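Local coordinates for protein SusD homolog (Bacteroides ovatus, PDB 4F53) that probably binds glycans, perhaps mucin O-glycans, as a SusD-like outer-membrane lipoprotein of a gut bacterium, at residues D83-P88 with R476-P481; L53-F58 with N441-W446; A76-S81 with M458-N463. All coordinates share one frame; numbering follows the deposited sequence.

Interaction 1 (D83-P88 with R476-P481); sequences DWKKIP and RRMPYP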
# COMPACT_ATOMS: atom_id res chain seq x y z
N ASP A 83 -18.32 4.44 11.90
CA ASP A 83 -18.45 3.21 11.12
C ASP A 83 -17.26 2.99 10.19
O ASP A 83 -16.81 1.85 10.07
CB ASP A 83 -19.75 3.20 10.29
CG ASP A 83 -21.04 3.32 11.10
OD1 ASP A 83 -21.05 2.89 12.28
OD2 ASP A 83 -22.05 3.82 10.53
N TRP A 84 -16.76 4.05 9.54
CA TRP A 84 -15.59 3.96 8.66
C TRP A 84 -14.31 3.69 9.46
O TRP A 84 -13.38 3.07 8.94
CB TRP A 84 -15.41 5.25 7.85
CG TRP A 84 -16.34 5.43 6.68
CD1 TRP A 84 -17.66 5.05 6.60
CD2 TRP A 84 -16.04 6.10 5.44
NE1 TRP A 84 -18.19 5.43 5.39
CE2 TRP A 84 -17.22 6.09 4.66
CE3 TRP A 84 -14.90 6.75 4.94
CZ2 TRP A 84 -17.28 6.68 3.40
CZ3 TRP A 84 -14.96 7.32 3.68
CH2 TRP A 84 -16.15 7.30 2.94
N LYS A 85 -14.24 4.20 10.69
CA LYS A 85 -13.07 4.02 11.55
C LYS A 85 -12.99 2.59 12.11
O LYS A 85 -11.91 2.15 12.50
CB LYS A 85 -13.08 5.06 12.68
CG LYS A 85 -12.75 6.44 12.15
CD LYS A 85 -12.43 7.43 13.24
CE LYS A 85 -13.64 8.19 13.70
NZ LYS A 85 -13.27 9.17 14.74
N LYS A 86 -14.10 1.84 12.09
CA LYS A 86 -14.14 0.47 12.60
C LYS A 86 -13.60 -0.56 11.57
O LYS A 86 -12.90 -1.50 11.94
CB LYS A 86 -15.58 0.13 13.01
CG LYS A 86 -15.75 -1.12 13.84
CD LYS A 86 -17.16 -1.22 14.39
CE LYS A 86 -17.41 -2.47 15.22
NZ LYS A 86 -17.60 -3.68 14.38
N ILE A 87 -13.93 -0.37 10.29
CA ILE A 87 -13.63 -1.29 9.21
C ILE A 87 -12.12 -1.64 9.05
O ILE A 87 -11.87 -2.84 8.99
CB ILE A 87 -14.29 -0.81 7.88
CG1 ILE A 87 -15.82 -0.76 8.07
CG2 ILE A 87 -13.94 -1.75 6.67
CD1 ILE A 87 -16.55 0.12 7.11
N PRO A 88 -11.11 -0.69 9.02
CA PRO A 88 -9.72 -1.14 8.81
C PRO A 88 -9.07 -1.86 10.00
O PRO A 88 -7.90 -2.26 9.90
CB PRO A 88 -8.97 0.17 8.52
CG PRO A 88 -10.02 1.18 8.21
CD PRO A 88 -11.18 0.78 9.05
N ARG A 476 -0.72 9.83 9.87
CA ARG A 476 0.42 9.01 10.24
C ARG A 476 -0.04 7.64 10.71
O ARG A 476 0.75 6.69 10.78
CB ARG A 476 1.26 9.70 11.34
CG ARG A 476 1.64 11.15 11.02
CD ARG A 476 2.26 11.28 9.63
NE ARG A 476 3.57 10.64 9.58
CZ ARG A 476 4.45 10.83 8.61
NH1 ARG A 476 4.13 11.58 7.56
NH2 ARG A 476 5.64 10.27 8.68
N ARG A 477 -1.32 7.55 11.03
CA ARG A 477 -1.95 6.32 11.48
C ARG A 477 -3.46 6.54 11.56
O ARG A 477 -3.95 7.63 11.25
CB ARG A 477 -1.37 5.88 12.86
CG ARG A 477 -1.76 6.82 14.00
CD ARG A 477 -1.25 6.37 15.35
NE ARG A 477 -1.93 5.19 15.89
CZ ARG A 477 -2.99 5.22 16.70
NH1 ARG A 477 -3.57 6.37 17.00
NH2 ARG A 477 -3.50 4.08 17.16
N MSE A 478 -4.19 5.51 11.98
CA MSE A 478 -5.61 5.59 12.26
C MSE A 478 -5.79 5.47 13.76
O MSE A 478 -5.04 4.70 14.38
CB MSE A 478 -6.40 4.50 11.51
CG MSE A 478 -6.46 4.74 10.00
SE MSE A 478 -7.56 6.25 9.48
CE MSE A 478 -9.31 5.65 10.15
N PRO A 479 -6.75 6.21 14.36
CA PRO A 479 -7.00 6.03 15.80
C PRO A 479 -7.78 4.74 16.04
O PRO A 479 -8.49 4.27 15.15
CB PRO A 479 -7.80 7.27 16.17
CG PRO A 479 -8.53 7.65 14.92
CD PRO A 479 -7.72 7.14 13.75
N TYR A 480 -7.66 4.17 17.24
CA TYR A 480 -8.39 2.94 17.58
C TYR A 480 -9.89 3.19 17.57
O TYR A 480 -10.32 4.24 18.04
CB TYR A 480 -7.95 2.39 18.96
CG TYR A 480 -6.50 1.96 19.02
CD1 TYR A 480 -6.00 1.00 18.13
CD2 TYR A 480 -5.64 2.46 19.99
CE1 TYR A 480 -4.67 0.60 18.18
CE2 TYR A 480 -4.31 2.06 20.05
CZ TYR A 480 -3.83 1.14 19.13
OH TYR A 480 -2.52 0.72 19.17
N PRO A 481 -10.71 2.24 17.05
CA PRO A 481 -12.18 2.43 17.09
C PRO A 481 -12.69 2.65 18.53
O PRO A 481 -12.22 1.99 19.46
CB PRO A 481 -12.73 1.13 16.48
CG PRO A 481 -11.60 0.60 15.64
CD PRO A 481 -10.35 0.95 16.42
O HOH W 1 -9.68 3.56 12.77

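Interaction 2 (L53-F58 with N441-W446); sequences LMAGAF and NGMESW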
# COMPACT_ATOMS: atom_id res chain seq x y z
N LEU A 53 -10.62 4.08 -0.30
CA LEU A 53 -10.94 5.28 0.46
C LEU A 53 -9.85 5.63 1.47
O LEU A 53 -9.56 6.82 1.66
CB LEU A 53 -12.31 5.12 1.18
CG LEU A 53 -13.57 5.15 0.31
CD1 LEU A 53 -14.72 4.44 1.01
CD2 LEU A 53 -13.96 6.58 -0.04
N MSE A 54 -9.25 4.63 2.11
CA MSE A 54 -8.22 4.93 3.09
C MSE A 54 -6.83 5.01 2.45
O MSE A 54 -6.31 6.11 2.30
CB MSE A 54 -8.24 3.93 4.26
CG MSE A 54 -7.24 4.31 5.37
SE MSE A 54 -7.07 2.96 6.74
CE MSE A 54 -5.98 1.63 5.74
N ALA A 55 -6.23 3.85 2.10
CA ALA A 55 -4.87 3.74 1.59
C ALA A 55 -4.67 4.49 0.25
O ALA A 55 -3.62 5.11 0.06
CB ALA A 55 -4.49 2.28 1.44
N GLY A 56 -5.68 4.47 -0.62
CA GLY A 56 -5.65 5.15 -1.91
C GLY A 56 -5.50 6.65 -1.76
O GLY A 56 -4.73 7.27 -2.50
N ALA A 57 -6.23 7.23 -0.78
CA ALA A 57 -6.15 8.66 -0.44
C ALA A 57 -4.77 9.02 0.17
O ALA A 57 -4.11 9.96 -0.29
CB ALA A 57 -7.25 9.02 0.57
N PHE A 58 -4.38 8.29 1.22
CA PHE A 58 -3.17 8.56 2.00
C PHE A 58 -1.89 8.28 1.20
O PHE A 58 -0.89 8.96 1.44
CB PHE A 58 -3.19 7.79 3.33
CG PHE A 58 -4.30 8.14 4.31
CD1 PHE A 58 -4.95 9.37 4.25
CD2 PHE A 58 -4.67 7.25 5.32
CE1 PHE A 58 -5.97 9.70 5.17
CE2 PHE A 58 -5.69 7.59 6.24
CZ PHE A 58 -6.33 8.81 6.15
N ASN A 441 -1.15 -0.24 -5.34
CA ASN A 441 -0.89 -0.71 -3.97
C ASN A 441 -0.67 0.45 -3.00
O ASN A 441 0.46 0.70 -2.57
CB ASN A 441 0.31 -1.68 -3.91
CG ASN A 441 0.42 -2.42 -2.58
OD1 ASN A 441 -0.36 -2.20 -1.63
ND2 ASN A 441 1.38 -3.32 -2.49
N GLY A 442 -1.76 1.13 -2.65
CA GLY A 442 -1.71 2.29 -1.77
C GLY A 442 -1.31 2.01 -0.35
O GLY A 442 -0.72 2.88 0.30
N MSE A 443 -1.66 0.82 0.18
CA MSE A 443 -1.30 0.49 1.56
C MSE A 443 0.21 0.57 1.74
O MSE A 443 0.69 1.29 2.63
CB MSE A 443 -1.85 -0.90 1.97
CG MSE A 443 -1.67 -1.20 3.49
SE MSE A 443 -2.54 0.14 4.65
CE MSE A 443 -1.05 0.52 5.89
N GLU A 444 0.95 -0.08 0.82
CA GLU A 444 2.41 -0.10 0.84
C GLU A 444 2.96 1.30 0.61
O GLU A 444 3.87 1.70 1.32
CB GLU A 444 2.99 -1.12 -0.20
CG GLU A 444 4.48 -1.38 -0.02
CD GLU A 444 5.04 -1.67 1.38
OE1 GLU A 444 4.33 -2.28 2.22
OE2 GLU A 444 6.20 -1.30 1.63
N SER A 445 2.42 2.03 -0.38
CA SER A 445 2.91 3.38 -0.73
C SER A 445 2.61 4.43 0.36
O SER A 445 3.41 5.35 0.50
CB SER A 445 2.36 3.84 -2.07
OG SER A 445 3.01 3.05 -3.05
N TRP A 446 1.52 4.27 1.12
CA TRP A 446 1.23 5.14 2.27
C TRP A 446 2.30 4.86 3.37
O TRP A 446 2.90 5.79 3.93
CB TRP A 446 -0.22 4.93 2.82
CG TRP A 446 -0.51 5.70 4.09
CD1 TRP A 446 -0.07 6.96 4.40
CD2 TRP A 446 -1.31 5.27 5.21
NE1 TRP A 446 -0.55 7.34 5.64
CE2 TRP A 446 -1.28 6.31 6.17
CE3 TRP A 446 -2.02 4.08 5.51
CZ2 TRP A 446 -1.97 6.23 7.40
CZ3 TRP A 446 -2.69 3.99 6.73
CH2 TRP A 446 -2.67 5.05 7.66

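Interaction 3 (A76-S81 with M458-N463); sequences ATYNPS and MPMAAN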
# COMPACT_ATOMS: atom_id res chain seq x y z
N ALA A 76 -9.78 10.76 3.67
CA ALA A 76 -9.01 11.76 2.93
C ALA A 76 -9.06 13.13 3.58
O ALA A 76 -8.04 13.80 3.63
CB ALA A 76 -9.50 11.85 1.49
N THR A 77 -10.24 13.55 4.08
CA THR A 77 -10.40 14.87 4.70
C THR A 77 -10.26 14.78 6.24
O THR A 77 -10.47 15.76 6.94
CB THR A 77 -11.71 15.54 4.22
OG1 THR A 77 -12.81 14.65 4.43
CG2 THR A 77 -11.65 15.93 2.75
N TYR A 78 -9.84 13.62 6.75
CA TYR A 78 -9.52 13.37 8.17
C TYR A 78 -10.72 13.44 9.10
O TYR A 78 -10.54 13.60 10.31
CB TYR A 78 -8.39 14.32 8.68
CG TYR A 78 -7.21 14.41 7.73
CD1 TYR A 78 -6.53 13.27 7.31
CD2 TYR A 78 -6.79 15.64 7.23
CE1 TYR A 78 -5.46 13.35 6.42
CE2 TYR A 78 -5.71 15.73 6.35
CZ TYR A 78 -5.02 14.59 5.99
OH TYR A 78 -3.91 14.70 5.18
N ASN A 79 -11.92 13.23 8.57
CA ASN A 79 -13.14 13.22 9.38
C ASN A 79 -14.02 11.98 9.02
O ASN A 79 -15.22 12.16 8.80
CB ASN A 79 -13.93 14.56 9.20
CG ASN A 79 -14.42 14.84 7.79
OD1 ASN A 79 -13.94 14.28 6.80
ND2 ASN A 79 -15.40 15.71 7.67
N PRO A 80 -13.49 10.73 9.00
CA PRO A 80 -14.38 9.59 8.68
C PRO A 80 -15.38 9.35 9.81
O PRO A 80 -15.11 9.74 10.94
CB PRO A 80 -13.40 8.41 8.55
CG PRO A 80 -12.27 8.79 9.46
CD PRO A 80 -12.12 10.26 9.30
N SER A 81 -16.50 8.71 9.51
CA SER A 81 -17.51 8.43 10.54
C SER A 81 -16.99 7.32 11.47
O SER A 81 -16.01 6.66 11.13
CB SER A 81 -18.81 7.99 9.88
OG SER A 81 -18.59 6.79 9.16
N MSE A 458 0.82 16.73 -2.62
CA MSE A 458 0.10 17.95 -2.30
C MSE A 458 -0.66 17.74 -0.99
O MSE A 458 -1.09 16.62 -0.73
CB MSE A 458 -0.87 18.33 -3.43
CG MSE A 458 -0.19 19.13 -4.51
SE MSE A 458 -1.34 19.54 -6.02
CE MSE A 458 -1.40 17.80 -6.87
N PRO A 459 -0.84 18.76 -0.14
CA PRO A 459 -1.69 18.53 1.04
C PRO A 459 -3.15 18.36 0.60
O PRO A 459 -3.53 18.77 -0.51
CB PRO A 459 -1.47 19.80 1.86
CG PRO A 459 -1.20 20.85 0.84
CD PRO A 459 -0.42 20.18 -0.24
N MSE A 460 -3.98 17.76 1.47
CA MSE A 460 -5.42 17.62 1.22
C MSE A 460 -6.05 18.98 1.00
O MSE A 460 -5.70 19.91 1.71
CB MSE A 460 -6.10 16.87 2.38
CG MSE A 460 -5.57 15.46 2.56
SE MSE A 460 -5.74 14.33 1.00
CE MSE A 460 -5.25 12.61 1.88
N ALA A 461 -6.94 19.11 -0.01
CA ALA A 461 -7.61 20.38 -0.34
C ALA A 461 -8.36 20.97 0.88
O ALA A 461 -8.32 22.18 1.11
CB ALA A 461 -8.57 20.18 -1.49
N ALA A 462 -9.01 20.09 1.66
CA ALA A 462 -9.74 20.40 2.87
C ALA A 462 -9.28 19.49 4.01
O ALA A 462 -9.41 18.27 3.93
CB ALA A 462 -11.23 20.25 2.64
N ASN A 463 -8.72 20.08 5.05
CA ASN A 463 -8.32 19.38 6.25
C ASN A 463 -9.44 19.57 7.27
O ASN A 463 -9.57 20.66 7.83
CB ASN A 463 -6.95 19.91 6.74
CG ASN A 463 -6.40 19.24 7.96
OD1 ASN A 463 -7.12 18.68 8.79
ND2 ASN A 463 -5.10 19.35 8.14
O HOH W 2 -3.00 17.01 4.23

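Interaction 1 (D83-P88 with R476-P481)
Lys-86 and Pro-481 bring the backbones of 83-88 and 476-481 to their nearest approach, with 5.3 Å between their CA atoms. The first segment is the opening of helix 82-106. Its turns are loosely bonded here: Lys-86 N reaches Asp-83 O only in a weak bond of 3.4 Å. The second segment is extended and irregular, and it runs on into helix 482-487.

The ring of Pro-481 makes the closest contact. Its CG lies 3.5 Å from Lys-85 O and also touches Lys-86 CA, so the ring rests against the peptide between the two lysines. Lys-85 contributes the aliphatic part of its side chain. Its CG stands anti to the carbonyl carbon (chi1 -72°), and from there it meets the methyl CE of selenomethionine Met-478 at 4.1 Å. Further along the chain, Lys-85 CD comes within 4.3 Å of CG of Pro-479. The bends of Met-478 at chi2 and chi3 leave its CE facing the lysine. Thr-130 and Tyr-131 of helix 110-131 and Tyr-75 of a loop also pack on Met-478. On the same segment, Arg-477 lays NH2 over the centre of the Tyr-480 ring, 3.5 Å above its plane, while its NH1 forms a salt bridge with Asp-509.

One water joins the two backbones. It donates to Lys-85 O at 2.7 Å and to Pro-479 O at 2.8 Å, using both of its protons.

The contact is therefore apolar touch plus a water bridge, with no direct polar bond between the segments. Two prolines offer carbon surface and no N-H, and the water supplies the protons that two facing carbonyl oxygens could not give each other.

Interaction 2 (L53-F58 with N441-W446)
Two helices of the SusD-like, TPR-related core pack here: the C-terminal end of helix 44-58 meets the first turn of helix 442-452. The axes of the two short segments pass 7.7 Å apart at an angle of 47°. Small residues make the close approach possible. Ala-55 CB points at the other helix and sits 3.4 Å from Met-443 N. The same CB is 3.7 Å from C of Gly-442, which has no side chain.

Phe-58 and Trp-446 form the larger part of the contact. The CB of Phe-58 stands over the five-membered ring of Trp-446, 3.4 Å from its centroid and close to the ring normal, a CH-pi contact. The Phe-58 ring slants over the same indole, with CD2 above the plane near the rim. Its centroid is 4.8 Å from that of the six-membered ring, with planes at 49°. With CG anti to the backbone N (chi1 174°), the indole reaches across to Phe-58, and its NE1 bonds to Ala-475 O. The methyl CE of selenomethionine Met-54 touches both SE of Met-443, at 3.9 Å, and CZ3 of Trp-446.

Were Trp-446 an alanine, Phe-58 CB would probably lose the ring it sits over and Ala-475 O its indole donor.

Asn-441 is the N-cap of the second helix; its OD1 accepts a weak bond from Glu-444 N. The whole is a buried helix-helix crossing, with small residues at the near point and large ones beside it, consistent with the helix packing of a TPR-like SusD-family protein.

Interaction 3 (A76-S81 with M458-N463)
Tyr-78 and selenomethionine Met-460 lead this contact between two loops of the SusD-like fold. Loop 76-81 precedes helix 82-106, and loop 458-463 follows helix 442-452. The backbones come closest at Thr-77 and Asn-463, whose CA atoms are 5.2 Å apart. Neither segment is regular helix or strand.

The apolar contacts centre on Met-460. Its CG packs against Tyr-78 CZ, and the two side chains pass each other at a slant. The chain then bends at chi2 (-58°), which carries SE and CE past Ala-76 O to the methyl of Ala-76, with CE to CB at 4.3 Å. Phe-58 of helix 44-58 also touches both Tyr-78 and Met-460, so the loops lie against the helical core.

Other carbons meet oxygens. Met-460 CG lies 3.2 Å from both Tyr-78 OH and Ala-76 O. Thr-77 turns its CG2 methyl to the other loop, 3.4 Å from Ala-462 O.

The flat groups meet at an angle. Asn-463 puts OD1 at the edge of the Tyr-78 ring, near its plane, 3.4 Å from CD2, and the ring and amide planes are 67° apart. The amide itself is fixed by polar partners: OD1 bonds to Ser-465 OG, and ND2 to Asp-471 and Val-469 O. Over one face of the ring, Ala-76 O lies above the centre.

Among the hydrogen bonds, Thr-77 OG1 donates to Asn-79 OD1 at 2.7 Å, which braces the turn that carries Tyr-78. Just past the segment, the backbones of Thr-77 and Ala-464 bond directly, joining the loops. One water in the plane of the Tyr-78 ring is hydrogen-bonded to its OH at 2.7 Å and accepts from Met-460 N at 3.0 Å.

Overall arrangement
Interaction 2 is the core contact, with its centre about 5 Å from that of the chain and every touching residue buried. Interactions 1 and 3 lie further out, at about 16 and 18 Å. Interaction 3 is still largely buried, interaction 1 partly so; both include a bridging water. Interaction 2 is carbon and aromatic packing between helices. All three join the N-terminal part of the chain to its C-terminal part. Helix 44-58 links them. Met-54 packs with its SE against Pro-88 and Met-478 of interaction 1, and Phe-58 and Ala-57 touch Tyr-78, Met-460 and Ala-76 of interaction 3. Lys-85 against Pro-80 connects interactions 1 and 3 directly.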